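Local coordinates for halogenase PltM (Pseudomonas fluorescens, PDB 6BZN), which halogenates phenolic substrates, with an unusually broad choice of substrate and halide, as a flavin-dependent enzyme that binds FAD, at residues 283-288 and 292-297; 249-254 and 306-311. All coordinates share one frame; numbering follows the deposited sequence.

Contact 1 of 2, residues 283-288 and 292-297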
# COMPACT_ATOMS: atom_id res chain seq x y z
N ALA A 283 -6.25 10.37 18.23
CA ALA A 283 -5.95 11.57 19.01
C ALA A 283 -7.04 12.64 18.92
O ALA A 283 -7.10 13.51 19.78
CB ALA A 283 -4.61 12.16 18.59
N LYS A 284 -7.87 12.61 17.87
CA LYS A 284 -8.93 13.59 17.68
C LYS A 284 -10.34 13.06 17.85
O LYS A 284 -11.21 13.80 18.26
CB LYS A 284 -8.82 14.25 16.32
CG LYS A 284 -7.59 15.15 16.20
CD LYS A 284 -7.59 15.84 14.86
CE LYS A 284 -6.30 16.59 14.63
NZ LYS A 284 -6.36 17.91 15.29
N TYR A 285 -10.60 11.80 17.50
CA TYR A 285 -11.92 11.20 17.71
C TYR A 285 -11.76 9.71 17.92
O TYR A 285 -11.13 9.05 17.09
CB TYR A 285 -12.85 11.45 16.50
CG TYR A 285 -14.18 10.75 16.64
CD1 TYR A 285 -15.16 11.26 17.50
CD2 TYR A 285 -14.46 9.58 15.94
CE1 TYR A 285 -16.39 10.62 17.65
CE2 TYR A 285 -15.68 8.93 16.08
CZ TYR A 285 -16.64 9.45 16.93
OH TYR A 285 -17.84 8.82 17.08
N ARG A 286 -12.34 9.19 19.00
CA ARG A 286 -12.39 7.75 19.25
C ARG A 286 -13.83 7.28 19.09
O ARG A 286 -14.71 7.74 19.81
CB ARG A 286 -11.87 7.39 20.65
CG ARG A 286 -10.35 7.33 20.74
CD ARG A 286 -9.87 6.92 22.12
NE ARG A 286 -8.52 7.42 22.37
CZ ARG A 286 -7.38 6.84 22.00
NH1 ARG A 286 -7.36 5.67 21.35
NH2 ARG A 286 -6.22 7.43 22.30
N PRO A 287 -14.08 6.35 18.15
CA PRO A 287 -15.45 5.86 18.04
C PRO A 287 -15.87 5.06 19.28
O PRO A 287 -15.03 4.45 19.93
CB PRO A 287 -15.38 4.95 16.81
CG PRO A 287 -13.99 4.47 16.79
CD PRO A 287 -13.17 5.63 17.24
N THR A 288 -17.16 5.09 19.59
CA THR A 288 -17.71 4.40 20.76
C THR A 288 -18.81 3.40 20.45
O THR A 288 -19.12 2.57 21.30
CB THR A 288 -18.30 5.42 21.76
OG1 THR A 288 -19.16 6.33 21.06
CG2 THR A 288 -17.19 6.20 22.42
N GLU A 292 -21.97 0.37 12.01
CA GLU A 292 -23.05 1.05 11.25
C GLU A 292 -23.52 2.37 11.91
O GLU A 292 -23.83 3.34 11.20
CB GLU A 292 -24.23 0.10 10.97
CG GLU A 292 -25.33 0.66 10.07
CD GLU A 292 -24.87 1.11 8.67
OE1 GLU A 292 -25.51 2.05 8.14
OE2 GLU A 292 -23.90 0.53 8.08
N ILE A 293 -23.52 2.43 13.24
CA ILE A 293 -23.90 3.66 13.95
C ILE A 293 -22.82 4.74 13.74
O ILE A 293 -23.14 5.90 13.46
CB ILE A 293 -24.17 3.41 15.46
CG1 ILE A 293 -25.41 2.51 15.63
CG2 ILE A 293 -24.36 4.72 16.21
CD1 ILE A 293 -25.46 1.77 16.96
N GLU A 294 -21.55 4.36 13.83
CA GLU A 294 -20.46 5.29 13.55
C GLU A 294 -20.52 5.80 12.10
O GLU A 294 -20.29 6.98 11.85
CB GLU A 294 -19.10 4.65 13.85
CG GLU A 294 -18.83 4.39 15.33
CD GLU A 294 -18.66 5.67 16.16
OE1 GLU A 294 -18.20 6.71 15.63
OE2 GLU A 294 -18.96 5.63 17.37
N PHE A 295 -20.87 4.92 11.17
CA PHE A 295 -21.01 5.31 9.77
C PHE A 295 -22.10 6.37 9.62
O PHE A 295 -21.86 7.43 9.03
CB PHE A 295 -21.31 4.08 8.89
CG PHE A 295 -21.36 4.38 7.41
CD1 PHE A 295 -20.26 4.93 6.75
CD2 PHE A 295 -22.51 4.09 6.66
CE1 PHE A 295 -20.31 5.21 5.40
CE2 PHE A 295 -22.56 4.36 5.30
CZ PHE A 295 -21.45 4.92 4.66
N ARG A 296 -23.27 6.13 10.20
CA ARG A 296 -24.37 7.08 10.14
C ARG A 296 -24.02 8.42 10.81
O ARG A 296 -24.39 9.47 10.28
CB ARG A 296 -25.66 6.51 10.74
CG ARG A 296 -26.22 5.30 10.01
CD ARG A 296 -26.67 5.59 8.58
NE ARG A 296 -26.45 4.43 7.70
CZ ARG A 296 -26.66 4.40 6.37
NH1 ARG A 296 -27.13 5.47 5.72
NH2 ARG A 296 -26.39 3.28 5.69
N LYS A 297 -23.32 8.38 11.95
CA LYS A 297 -22.85 9.62 12.59
C LYS A 297 -21.92 10.42 11.68
O LYS A 297 -22.03 11.65 11.59
CB LYS A 297 -22.16 9.35 13.94
CG LYS A 297 -23.14 8.93 15.04
CD LYS A 297 -22.52 8.93 16.44
CE LYS A 297 -21.40 7.92 16.58
NZ LYS A 297 -20.88 7.83 17.98
O HOH W 1 -20.17 10.36 18.75
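Glu-294 collects most of the polar bonds that join the loop at 283-288 to the helical segment 292-297, and both carboxylate oxygens are engaged. The Tyr-285 hydroxyl OH donates to Glu-294 OE1 over 2.6 Å, at the syn lone pair of that oxygen. The acceptor lies in the phenol plane at its edge, while the carboxylate is turned 47° from that plane. With CG anti to the backbone N (chi1 175°), the tyrosine ring extends far enough for its hydroxyl to meet Glu-294. The other oxygen takes the backbone amide of Thr-288, N to Glu-294 OE2 being 2.9 Å, with the donor well above the carboxylate plane, and Glu-289 N, the next amide, bonds to OE2 as well.

Charge pairing comes from one helical turn further on. Lys-297 NZ stands 3.0 Å from Glu-294 OE2 in a salt bridge and reaches that oxygen from the face opposite Thr-288 N; the strongest partner of Lys-297 NZ, outside the segments, is Glu-289 OE2, in a second salt bridge. Such surroundings would probably favour an ionised Glu-294. The ammonium makes only a weak hydrogen bond to the Tyr-285 hydroxyl, but a water accepts from NZ, 2.7 Å from the water oxygen, and donates to that hydroxyl.

Van der Waals contact is small: Pro-287 CB packs against the carboxylate carbon, 3.4 Å from Glu-294 CD. Pro-287 and Glu-294 also touch Phe-218 of strand 215-223, so loop and helix both pack on that strand.

This surface connection after strand 273-281 ties the first turns of helix 291-301 back to their own lead-in loop.

Contact 2 of 2, residues 249-254 and 306-311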
# COMPACT_ATOMS: atom_id res chain seq x y z
N LEU A 249 -10.94 7.88 -4.47
CA LEU A 249 -11.47 9.11 -3.92
C LEU A 249 -11.31 9.10 -2.41
O LEU A 249 -11.73 8.13 -1.74
CB LEU A 249 -12.93 9.26 -4.34
CG LEU A 249 -13.83 10.27 -3.65
CD1 LEU A 249 -13.25 11.67 -3.73
CD2 LEU A 249 -15.21 10.20 -4.30
N HIS A 250 -10.71 10.17 -1.89
CA HIS A 250 -10.45 10.36 -0.48
C HIS A 250 -11.26 11.56 -0.02
O HIS A 250 -10.98 12.69 -0.45
CB HIS A 250 -8.96 10.68 -0.25
CG HIS A 250 -8.01 9.67 -0.80
ND1 HIS A 250 -7.79 9.48 -2.14
CD2 HIS A 250 -7.15 8.83 -0.16
CE1 HIS A 250 -6.88 8.54 -2.32
NE2 HIS A 250 -6.47 8.13 -1.13
N HIS A 251 -12.26 11.34 0.82
CA HIS A 251 -12.99 12.43 1.46
C HIS A 251 -12.28 12.69 2.77
O HIS A 251 -12.23 11.80 3.63
CB HIS A 251 -14.42 12.03 1.74
CG HIS A 251 -15.26 11.97 0.51
ND1 HIS A 251 -15.54 13.08 -0.25
CD2 HIS A 251 -15.90 10.94 -0.08
CE1 HIS A 251 -16.30 12.74 -1.26
NE2 HIS A 251 -16.54 11.45 -1.17
N ILE A 252 -11.71 13.89 2.92
CA ILE A 252 -10.85 14.20 4.05
C ILE A 252 -11.49 15.28 4.91
O ILE A 252 -12.24 16.14 4.41
CB ILE A 252 -9.41 14.57 3.61
CG1 ILE A 252 -9.41 15.78 2.65
CG2 ILE A 252 -8.76 13.38 2.92
CD1 ILE A 252 -8.05 16.39 2.38
N PHE A 253 -11.23 15.22 6.21
CA PHE A 253 -11.79 16.16 7.16
C PHE A 253 -10.90 16.12 8.39
O PHE A 253 -10.02 15.27 8.48
CB PHE A 253 -13.25 15.81 7.48
CG PHE A 253 -13.48 14.34 7.63
CD1 PHE A 253 -13.28 13.73 8.86
CD2 PHE A 253 -13.87 13.56 6.55
CE1 PHE A 253 -13.48 12.36 9.01
CE2 PHE A 253 -14.05 12.19 6.68
CZ PHE A 253 -13.84 11.60 7.91
N GLU A 254 -11.11 17.04 9.32
CA GLU A 254 -10.13 17.25 10.39
C GLU A 254 -9.69 15.99 11.16
O GLU A 254 -8.52 15.83 11.43
CB GLU A 254 -10.62 18.30 11.39
CG GLU A 254 -9.51 18.74 12.34
CD GLU A 254 -9.98 19.63 13.46
OE1 GLU A 254 -9.31 19.59 14.52
OE2 GLU A 254 -10.99 20.35 13.29
N GLY A 306 -22.45 11.76 2.59
CA GLY A 306 -23.71 11.03 2.59
C GLY A 306 -24.42 10.94 1.25
O GLY A 306 -25.15 9.98 1.00
N GLU A 307 -24.19 11.90 0.36
CA GLU A 307 -24.79 11.84 -0.97
C GLU A 307 -24.39 10.59 -1.79
O GLU A 307 -25.10 10.22 -2.73
CB GLU A 307 -24.50 13.12 -1.77
CG GLU A 307 -25.14 14.39 -1.18
CD GLU A 307 -26.66 14.34 -1.07
OE1 GLU A 307 -27.20 15.01 -0.17
OE2 GLU A 307 -27.33 13.64 -1.85
N HIS A 308 -23.28 9.94 -1.45
CA HIS A 308 -22.93 8.68 -2.11
C HIS A 308 -23.83 7.52 -1.74
O HIS A 308 -23.89 6.55 -2.50
CB HIS A 308 -21.52 8.22 -1.74
CG HIS A 308 -20.43 9.00 -2.37
ND1 HIS A 308 -20.09 8.86 -3.70
CD2 HIS A 308 -19.55 9.87 -1.85
CE1 HIS A 308 -19.07 9.64 -3.97
NE2 HIS A 308 -18.72 10.26 -2.86
N PHE A 309 -24.48 7.58 -0.58
CA PHE A 309 -24.99 6.39 0.09
C PHE A 309 -26.51 6.32 0.25
O PHE A 309 -27.00 5.42 0.93
CB PHE A 309 -24.33 6.28 1.47
CG PHE A 309 -22.84 6.18 1.39
CD1 PHE A 309 -22.24 5.04 0.87
CD2 PHE A 309 -22.03 7.24 1.77
CE1 PHE A 309 -20.86 4.94 0.77
CE2 PHE A 309 -20.65 7.15 1.67
CZ PHE A 309 -20.06 6.00 1.16
N LYS A 310 -27.25 7.22 -0.40
CA LYS A 310 -28.70 7.32 -0.21
C LYS A 310 -29.42 6.02 -0.54
O LYS A 310 -30.34 5.63 0.17
CB LYS A 310 -29.31 8.46 -1.03
CG LYS A 310 -28.87 9.85 -0.61
CD LYS A 310 -29.48 10.23 0.72
CE LYS A 310 -28.95 11.57 1.19
NZ LYS A 310 -29.81 12.06 2.30
N ASP A 311 -28.97 5.36 -1.61
CA ASP A 311 -29.53 4.07 -2.03
C ASP A 311 -28.58 2.90 -1.82
O ASP A 311 -28.87 1.80 -2.29
CB ASP A 311 -29.92 4.17 -3.51
CG ASP A 311 -30.93 5.28 -3.76
OD1 ASP A 311 -31.91 5.36 -3.00
OD2 ASP A 311 -30.74 6.07 -4.72
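Strand 249-253 and the type I beta turn from Gly-306 to Phe-309 stay well separated, their nearest CA atoms, those of His-251 and Gly-306, being 10.9 Å apart, so side chains must span the gap. Two histidines do so from opposite directions. His-251 NE2 and His-308 NE2 are 3.0 Å apart in a hydrogen bond of angle 161°, and either ring could be the donor. The imidazoles meet rim to rim with planes 59° apart, neither over the other's face. Leu-249, two residues before His-251 in the strand, brings CD2 to 3.8 Å from His-308 NE2, and its CD1 packs over one face of the His-251 ring, near the rim. A branched leucine thus touches both imidazoles.

His-251 ND1 bonds to His-115 NE2 and His-308 ND1 to the carbonyl of Lys-226. A phenylalanine at His-308 would probably leave His-251 NE2 and the Lys-226 carbonyl without their mates. Histidine suits both places because its two ring nitrogens can each hold a different partner. This buried junction between strand and turn thus holds a chain of hydrogen-bonded imidazoles (His-115, His-251, His-308) ending at the Lys-226 carbonyl; a neutral His-308 donating there from ND1 would probably accept at NE2.

In the fold
From the N terminus, the chain reaches strand 248-253 of the mixed sheet, runs through strands 256-262 and 273-281, and then enters the loop at 283-288. Contact 1 closes a short loop there, with three residues between its segments. The chain continues along helix 291-301 and helix 303-306 to the turn at 306-311, where contact 2 closes a much longer loop of 51 intervening residues. Contact 1 is therefore nested within contact 2. Their centres lie about 14 Å apart, and they meet through the edge-to-face rings of Phe-295 and Phe-309 and a long, weak ion pair between Lys-284 and Glu-254. Contact 1 ties helix 291-301 to its preceding loop, contact 2 the turn after helix 303-306 to strand 248-253.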